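Local coordinates for protein plasma serine protease inhibitor (Homo sapiens, PDB 3DY0) that inhibits serine proteases of blood plasma and other body fluids in a heparin-dependent manner, binding them irreversibly as a member of the serpin family, at residues A[89-94]-A[167-172]; A[97-102]-A[159-164]. All coordinates share one frame; numbering follows the deposited sequence. Where two conformers were deposited one is given.

Contact 1: A[89-94]-A[167-172]; sequences FQLSLG and IFFKAK
Q90 pairs with K170, and S92 with F168, through four backbone hydrogen bonds that join strand 90-94 to strand 167-172 in antiparallel sense. Q90 N meets K170 O at 2.9 Å, with K170 N bonding back to Q90 O; the bond from S92 N to F168 O is straighter than that from Q90 N. L91-F169 and L93-I167 are the non-hydrogen-bonded pairs, where CA-H...O contacts fill in: I167 CA lies 3.2 Å from S92 O.

Apolar contacts gather on the face of L91, L93, I167 and F169. Each leucine offers its CD1 methyl to I167, L93 CD1 to I167 CB at 3.7 Å and L91 CD1 to I167 CG1 at 4.1 Å. F89 holds CG between its backbone N and carbonyl carbon (chi1 64°), which brings its ring beside that of F169. They meet rim to rim, F89 CD1 to F169 CE2 at 3.7 Å, with planes 59° apart. A171 suits its place by being small, its CB 3.4 Å from F89 CB.

The other face is mixed. The amide of the fully extended Q90 stands steeply against the F168 ring edge, planes 70° apart, Q90 CD 3.6 Å from F168 CE2 and NE2 close to the ring plane. K170 leads its charge away from the partner strand.

Both strands belong to the central serpin sheet; beyond 167-172 lies strand 323-335, the inserted reactive-centre loop. The chemistry is two-sided: apolar side chains cover one face, where L91, I167 and F169 also pack on apolar and aromatic side chains of the bound peptide, while the other tolerates an amide and an ammonium group.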
ATOM      1  N   PHE A  89       1.405  -3.020  19.208  1.00 27.45           N
ATOM      2  CA  PHE A  89       0.444  -3.220  18.130  1.00 25.75           C
ATOM      3  C   PHE A  89       0.764  -4.448  17.288  1.00 24.40           C
ATOM      4  O   PHE A  89       1.539  -5.312  17.698  1.00 23.72           O
ATOM      5  CB  PHE A  89       0.389  -1.976  17.237  1.00 25.09           C
ATOM      6  CG  PHE A  89       1.670  -1.688  16.513  1.00 25.57           C
ATOM      7  CD1 PHE A  89       1.724  -1.750  15.122  1.00 25.79           C
ATOM      8  CD2 PHE A  89       2.825  -1.349  17.214  1.00 25.62           C
ATOM      9  CE1 PHE A  89       2.905  -1.478  14.438  1.00 24.17           C
ATOM     10  CE2 PHE A  89       4.014  -1.074  16.539  1.00 26.21           C
ATOM     11  CZ  PHE A  89       4.054  -1.138  15.147  1.00 27.45           C
ATOM     12  N   GLN A  90       0.167  -4.522  16.104  1.00 22.09           N
ATOM     13  CA  GLN A  90       0.387  -5.663  15.229  1.00 19.58           C
ATOM     14  C   GLN A  90       0.710  -5.255  13.799  1.00 16.41           C
ATOM     15  O   GLN A  90       0.028  -4.415  13.209  1.00 15.44           O
ATOM     16  CB  GLN A  90      -0.849  -6.564  15.239  1.00 23.01           C
ATOM     17  CG  GLN A  90      -0.686  -7.872  14.479  1.00 27.68           C
ATOM     18  CD  GLN A  90      -1.880  -8.800  14.647  1.00 30.24           C
ATOM     19  OE1 GLN A  90      -1.902  -9.908  14.107  1.00 32.81           O
ATOM     20  NE2 GLN A  90      -2.881  -8.350  15.398  1.00 31.20           N
ATOM     21  N   LEU A  91       1.766  -5.846  13.257  1.00 13.91           N
ATOM     22  CA  LEU A  91       2.176  -5.582  11.887  1.00 13.30           C
ATOM     23  C   LEU A  91       2.790  -6.838  11.298  1.00 12.46           C
ATOM     24  O   LEU A  91       3.843  -7.298  11.747  1.00 13.76           O
ATOM     25  CB  LEU A  91       3.190  -4.437  11.818  1.00 14.64           C
ATOM     26  CG  LEU A  91       3.730  -4.179  10.405  1.00 14.29           C
ATOM     27  CD1 LEU A  91       2.567  -3.939   9.438  1.00 15.89           C
ATOM     28  CD2 LEU A  91       4.667  -2.982  10.422  1.00 16.72           C
ATOM     29  N   SER A  92       2.117  -7.393  10.294  0.50 11.99           N
ATOM     30  CA  SER A  92       2.581  -8.601   9.626  0.50 12.74           C
ATOM     31  C   SER A  92       2.802  -8.314   8.145  0.50 11.57           C
ATOM     32  O   SER A  92       2.018  -7.599   7.523  0.50 12.25           O
ATOM     33  CB  SER A  92       1.545  -9.717   9.788  0.50 14.63           C
ATOM     34  OG  SER A  92       1.962 -10.904   9.139  0.50 18.90           O
ATOM     35  N   LEU A  93       3.872  -8.872   7.589  1.00  9.96           N
ATOM     36  CA  LEU A  93       4.198  -8.680   6.177  1.00 10.44           C
ATOM     37  C   LEU A  93       4.780 -10.000   5.678  1.00 10.75           C
ATOM     38  O   LEU A  93       5.703 -10.538   6.288  1.00 12.01           O
ATOM     39  CB  LEU A  93       5.234  -7.563   6.041  1.00 11.65           C
ATOM     40  CG  LEU A  93       5.671  -7.108   4.647  1.00  8.45           C
ATOM     41  CD1 LEU A  93       4.497  -6.499   3.902  1.00 10.54           C
ATOM     42  CD2 LEU A  93       6.800  -6.087   4.791  1.00 13.27           C
ATOM     43  N   GLY A  94       4.246 -10.526   4.580  1.00 10.76           N
ATOM     44  CA  GLY A  94       4.754 -11.793   4.081  1.00  9.99           C
ATOM     45  C   GLY A  94       4.612 -12.013   2.590  1.00 10.11           C
ATOM     46  O   GLY A  94       3.903 -11.278   1.900  1.00  9.52           O
ATOM     47  N   ILE A 167      -0.010  -7.693   3.725  1.00  7.84           N
ATOM     48  CA  ILE A 167       0.372  -6.865   4.854  1.00  8.46           C
ATOM     49  C   ILE A 167      -0.868  -6.686   5.721  1.00  7.68           C
ATOM     50  O   ILE A 167      -1.980  -6.498   5.212  1.00  7.86           O
ATOM     51  CB  ILE A 167       0.931  -5.484   4.394  1.00  6.56           C
ATOM     52  CG1 ILE A 167       1.309  -4.643   5.619  1.00  9.65           C
ATOM     53  CG2 ILE A 167      -0.088  -4.762   3.519  1.00  8.40           C
ATOM     54  CD1 ILE A 167       2.032  -3.343   5.281  1.00 10.96           C
ATOM     55  N   PHE A 168      -0.682  -6.797   7.031  1.00  8.13           N
ATOM     56  CA  PHE A 168      -1.782  -6.622   7.974  1.00  9.18           C
ATOM     57  C   PHE A 168      -1.325  -5.718   9.110  1.00  8.39           C
ATOM     58  O   PHE A 168      -0.274  -5.947   9.713  1.00  9.32           O
ATOM     59  CB  PHE A 168      -2.237  -7.959   8.562  1.00 10.31           C
ATOM     60  CG  PHE A 168      -3.314  -7.811   9.603  1.00 10.01           C
ATOM     61  CD1 PHE A 168      -4.635  -7.585   9.227  1.00 11.86           C
ATOM     62  CD2 PHE A 168      -2.997  -7.837  10.955  1.00 12.35           C
ATOM     63  CE1 PHE A 168      -5.625  -7.382  10.187  1.00 13.79           C
ATOM     64  CE2 PHE A 168      -3.983  -7.635  11.924  1.00 12.48           C
ATOM     65  CZ  PHE A 168      -5.297  -7.406  11.536  1.00 12.98           C
ATOM     66  N   PHE A 169      -2.127  -4.695   9.399  1.00  7.87           N
ATOM     67  CA  PHE A 169      -1.823  -3.735  10.452  1.00  8.92           C
ATOM     68  C   PHE A 169      -3.027  -3.506  11.358  1.00  8.62           C
ATOM     69  O   PHE A 169      -4.144  -3.288  10.891  1.00 10.43           O
ATOM     70  CB  PHE A 169      -1.385  -2.405   9.814  1.00  8.34           C
ATOM     71  CG  PHE A 169      -1.239  -1.264  10.786  1.00  9.24           C
ATOM     72  CD1 PHE A 169      -2.303  -0.398  11.032  1.00  9.92           C
ATOM     73  CD2 PHE A 169      -0.025  -1.027  11.423  1.00 10.72           C
ATOM     74  CE1 PHE A 169      -2.158   0.689  11.898  1.00 10.75           C
ATOM     75  CE2 PHE A 169       0.128   0.059  12.291  1.00 11.77           C
ATOM     76  CZ  PHE A 169      -0.937   0.916  12.527  1.00 10.85           C
ATOM     77  N   LYS A 170      -2.797  -3.577  12.663  1.00 10.23           N
ATOM     78  CA  LYS A 170      -3.863  -3.325  13.621  1.00 11.23           C
ATOM     79  C   LYS A 170      -3.232  -2.667  14.827  1.00 11.33           C
ATOM     80  O   LYS A 170      -2.286  -3.196  15.404  1.00 12.71           O
ATOM     81  CB  LYS A 170      -4.562  -4.616  14.050  1.00 14.26           C
ATOM     82  CG  LYS A 170      -5.637  -4.371  15.108  1.00 17.36           C
ATOM     83  CD  LYS A 170      -6.371  -5.642  15.498  1.00 21.75           C
ATOM     84  CE  LYS A 170      -7.334  -5.373  16.647  1.00 25.81           C
ATOM     85  NZ  LYS A 170      -8.007  -6.620  17.107  1.00 28.23           N
ATOM     86  N   ALA A 171      -3.748  -1.505  15.198  1.00 10.65           N
ATOM     87  CA  ALA A 171      -3.212  -0.798  16.346  1.00 11.99           C
ATOM     88  C   ALA A 171      -4.265   0.067  17.007  1.00 11.12           C
ATOM     89  O   ALA A 171      -5.193   0.546  16.360  1.00 10.87           O
ATOM     90  CB  ALA A 171      -2.039   0.066  15.914  1.00 12.78           C
ATOM     91  N   LYS A 172      -4.121   0.247  18.313  1.00 11.53           N
ATOM     92  CA  LYS A 172      -5.019   1.104  19.062  1.00 11.03           C
ATOM     93  C   LYS A 172      -4.371   2.475  19.032  1.00 10.64           C
ATOM     94  O   LYS A 172      -3.145   2.579  18.937  1.00 10.75           O
ATOM     95  CB  LYS A 172      -5.109   0.652  20.521  1.00 13.29           C
ATOM     96  CG  LYS A 172      -5.690  -0.728  20.727  1.00 15.17           C
ATOM     97  CD  LYS A 172      -5.580  -1.125  22.189  1.00 19.45           C
ATOM     98  CE  LYS A 172      -6.249  -2.467  22.447  1.00 23.30           C
ATOM     99  NZ  LYS A 172      -6.092  -2.879  23.871  1.00 27.64           N
TER

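Contact 2: A[97-102]-A[159-164]; sequences LFTDLV and AVVIMV
The ring of F98 turns an edge to I162 O, which lies near the ring plane, 3.8 Å from F98 CD1. V164 comes to the same ring obliquely, its CG2 3.9 Å from F98 CE1. With CG beside the backbone N (chi1 -69°), the phenyl group is set alongside both partners. It is broad enough to touch, beyond the two strands, the ring of F122 at about 45° and that of Y139 edge-to-face. In the other flat group, the carboxylate of D100, OD1 accepts a hydrogen bond from F126 N.

Three backbone bonds hold the antiparallel strands. F98 N and I162 O are 2.9 Å apart, I162 N returns to F98 O, and D100 N to V160 O continues the pairing past the last bridge, 162° at the hydrogen.

The side of L97, T99, V161 and M163 is largely apolar. L97 and M163 run side by side, L97 CD2 lying 3.8 Å from M163 CB. T99 probably offers its methyl to V161 in the same fashion, but it has two conformers and this is less sure.

V160 and V161 together face F334 of strand 323-335, a classic beta bulge. On its other side strand 97-99 bonds to strand 120-123, through L97 and T99 to F122. The contact thus lies within the central serpin sheet, between helix 107-117, whose M113 covers the L97 and M163 face, and helix 129-143, which lies against F98, I162 and V164.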
ATOM      1  N   LEU A  97       4.677 -17.969  -3.002  1.00 11.18           N
ATOM      2  CA  LEU A  97       4.647 -18.309  -4.415  1.00 11.68           C
ATOM      3  C   LEU A  97       3.730 -19.513  -4.591  1.00 12.23           C
ATOM      4  O   LEU A  97       3.895 -20.529  -3.918  1.00 12.17           O
ATOM      5  CB  LEU A  97       6.047 -18.675  -4.923  1.00 13.33           C
ATOM      6  CG  LEU A  97       7.028 -17.559  -5.285  1.00 14.78           C
ATOM      7  CD1 LEU A  97       8.412 -18.156  -5.501  1.00 15.43           C
ATOM      8  CD2 LEU A  97       6.556 -16.847  -6.551  1.00 14.42           C
ATOM      9  N   PHE A  98       2.743 -19.379  -5.467  1.00 11.25           N
ATOM     10  CA  PHE A  98       1.835 -20.480  -5.772  1.00 12.78           C
ATOM     11  C   PHE A  98       2.229 -20.876  -7.186  1.00 13.25           C
ATOM     12  O   PHE A  98       2.042 -20.108  -8.129  1.00 14.39           O
ATOM     13  CB  PHE A  98       0.383 -20.016  -5.704  1.00 11.46           C
ATOM     14  CG  PHE A  98      -0.077 -19.699  -4.313  1.00 11.92           C
ATOM     15  CD1 PHE A  98       0.099 -18.425  -3.778  1.00 12.25           C
ATOM     16  CD2 PHE A  98      -0.645 -20.687  -3.515  1.00 11.76           C
ATOM     17  CE1 PHE A  98      -0.283 -18.142  -2.470  1.00 12.76           C
ATOM     18  CE2 PHE A  98      -1.030 -20.418  -2.206  1.00 14.39           C
ATOM     19  CZ  PHE A  98      -0.847 -19.139  -1.682  1.00 12.87           C
ATOM     20  N   THR A  99       2.783 -22.075  -7.334  0.50 15.94           N
ATOM     21  CA  THR A  99       3.229 -22.540  -8.641  0.50 18.12           C
ATOM     22  C   THR A  99       2.611 -23.860  -9.076  0.50 19.23           C
ATOM     23  O   THR A  99       2.435 -24.775  -8.272  0.50 19.88           O
ATOM     24  CB  THR A  99       4.758 -22.705  -8.670  0.50 18.72           C
ATOM     25  OG1 THR A  99       5.153 -23.677  -7.693  0.50 20.32           O
ATOM     26  CG2 THR A  99       5.438 -21.379  -8.365  0.50 19.69           C
ATOM     27  N   ASP A 100       2.292 -23.946 -10.362  1.00 20.53           N
ATOM     28  CA  ASP A 100       1.705 -25.152 -10.932  1.00 23.32           C
ATOM     29  C   ASP A 100       2.847 -26.161 -11.077  1.00 25.54           C
ATOM     30  O   ASP A 100       4.003 -25.770 -11.243  1.00 25.50           O
ATOM     31  CB  ASP A 100       1.106 -24.838 -12.304  1.00 24.18           C
ATOM     32  CG  ASP A 100       0.149 -25.910 -12.784  1.00 27.78           C
ATOM     33  OD1 ASP A 100      -0.984 -25.982 -12.258  1.00 28.47           O
ATOM     34  OD2 ASP A 100       0.530 -26.686 -13.682  1.00 27.87           O
ATOM     35  N   LEU A 101       2.530 -27.450 -11.018  1.00 28.34           N
ATOM     36  CA  LEU A 101       3.552 -28.488 -11.132  1.00 30.30           C
ATOM     37  C   LEU A 101       4.208 -28.547 -12.510  1.00 31.66           C
ATOM     38  O   LEU A 101       5.329 -29.038 -12.648  1.00 32.69           O
ATOM     39  CB  LEU A 101       2.956 -29.859 -10.795  1.00 29.31           C
ATOM     40  N   VAL A 102       3.511 -28.052 -13.527  1.00 32.27           N
ATOM     41  CA  VAL A 102       4.050 -28.066 -14.882  1.00 32.95           C
ATOM     42  C   VAL A 102       5.171 -27.044 -15.008  1.00 33.74           C
ATOM     43  O   VAL A 102       6.119 -27.233 -15.773  1.00 33.89           O
ATOM     44  CB  VAL A 102       2.959 -27.736 -15.930  1.00 33.50           C
ATOM     45  CG1 VAL A 102       2.467 -26.304 -15.748  1.00 34.31           C
ATOM     46  CG2 VAL A 102       3.510 -27.934 -17.331  1.00 34.23           C
ATOM     47  N   ALA A 159      -2.980 -19.208 -16.083  1.00 25.61           N
ATOM     48  CA  ALA A 159      -2.028 -18.859 -15.035  1.00 23.45           C
ATOM     49  C   ALA A 159      -1.139 -20.048 -14.682  1.00 22.40           C
ATOM     50  O   ALA A 159      -1.600 -21.192 -14.626  1.00 21.06           O
ATOM     51  CB  ALA A 159      -2.775 -18.372 -13.795  1.00 23.90           C
ATOM     52  N   VAL A 160       0.140 -19.773 -14.444  1.00 20.24           N
ATOM     53  CA  VAL A 160       1.091 -20.821 -14.101  1.00 19.61           C
ATOM     54  C   VAL A 160       1.757 -20.542 -12.758  1.00 18.07           C
ATOM     55  O   VAL A 160       2.192 -21.462 -12.064  1.00 17.51           O
ATOM     56  CB  VAL A 160       2.177 -20.961 -15.189  1.00 21.11           C
ATOM     57  CG1 VAL A 160       1.531 -21.345 -16.509  1.00 23.36           C
ATOM     58  CG2 VAL A 160       2.949 -19.660 -15.335  1.00 22.65           C
ATOM     59  N   VAL A 161       1.830 -19.265 -12.397  1.00 16.35           N
ATOM     60  CA  VAL A 161       2.433 -18.854 -11.138  1.00 15.04           C
ATOM     61  C   VAL A 161       1.764 -17.580 -10.647  1.00 13.13           C
ATOM     62  O   VAL A 161       1.442 -16.700 -11.440  1.00 12.31           O
ATOM     63  CB  VAL A 161       3.945 -18.519 -11.289  1.00 14.48           C
ATOM     64  CG1 VAL A 161       4.522 -18.098  -9.938  1.00 14.88           C
ATOM     65  CG2 VAL A 161       4.706 -19.715 -11.852  1.00 16.96           C
ATOM     66  N   ILE A 162       1.538 -17.498  -9.344  1.00 13.41           N
ATOM     67  CA  ILE A 162       0.985 -16.286  -8.757  1.00 10.67           C
ATOM     68  C   ILE A 162       1.828 -15.989  -7.532  1.00 10.79           C
ATOM     69  O   ILE A 162       1.960 -16.820  -6.630  1.00 10.71           O
ATOM     70  CB  ILE A 162      -0.501 -16.428  -8.345  1.00 11.87           C
ATOM     71  CG1 ILE A 162      -1.362 -16.627  -9.598  1.00 12.14           C
ATOM     72  CG2 ILE A 162      -0.951 -15.162  -7.597  1.00 12.34           C
ATOM     73  CD1 ILE A 162      -2.864 -16.644  -9.334  1.00 13.49           C
ATOM     74  N   MET A 163       2.427 -14.802  -7.525  1.00 10.10           N
ATOM     75  CA  MET A 163       3.269 -14.367  -6.420  1.00 10.31           C
ATOM     76  C   MET A 163       2.427 -13.446  -5.563  1.00  9.41           C
ATOM     77  O   MET A 163       1.832 -12.495  -6.069  1.00  9.42           O
ATOM     78  CB  MET A 163       4.492 -13.628  -6.960  1.00  9.87           C
ATOM     79  CG  MET A 163       5.423 -13.103  -5.888  1.00 10.99           C
ATOM     80  SD  MET A 163       6.933 -12.471  -6.631  1.00 12.21           S
ATOM     81  CE  MET A 163       6.289 -11.053  -7.522  1.00 12.95           C
ATOM     82  N   VAL A 164       2.377 -13.737  -4.271  1.00  9.46           N
ATOM     83  CA  VAL A 164       1.565 -12.955  -3.352  1.00  9.32           C
ATOM     84  C   VAL A 164       2.331 -12.262  -2.242  1.00 10.10           C
ATOM     85  O   VAL A 164       3.262 -12.821  -1.665  1.00  9.37           O
ATOM     86  CB  VAL A 164       0.501 -13.858  -2.673  1.00 11.39           C
ATOM     87  CG1 VAL A 164      -0.269 -13.073  -1.606  1.00 11.02           C
ATOM     88  CG2 VAL A 164      -0.441 -14.429  -3.721  1.00 11.90           C
TER

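In the fold
From the N terminus the chain passes through 89-94 and runs on along strand 90-99 into 97-102, whose last residues leave the strand. It then builds helix 107-117, strand 120-123 and helix 129-143 before returning along strand 159-172. Contact 2 closes that excursion first, with 56 residues between its segments; contact 1 closes the wider loop around it, so the two are nested and do not cross. Their centres lie about 26 Å apart, toward opposite ends of one antiparallel strand pair. This pair belongs to the large central serpin sheet. Strand 120-123 flanks it on one side and, on the other, strand 323-335, the reactive-centre loop inserted after cleavage.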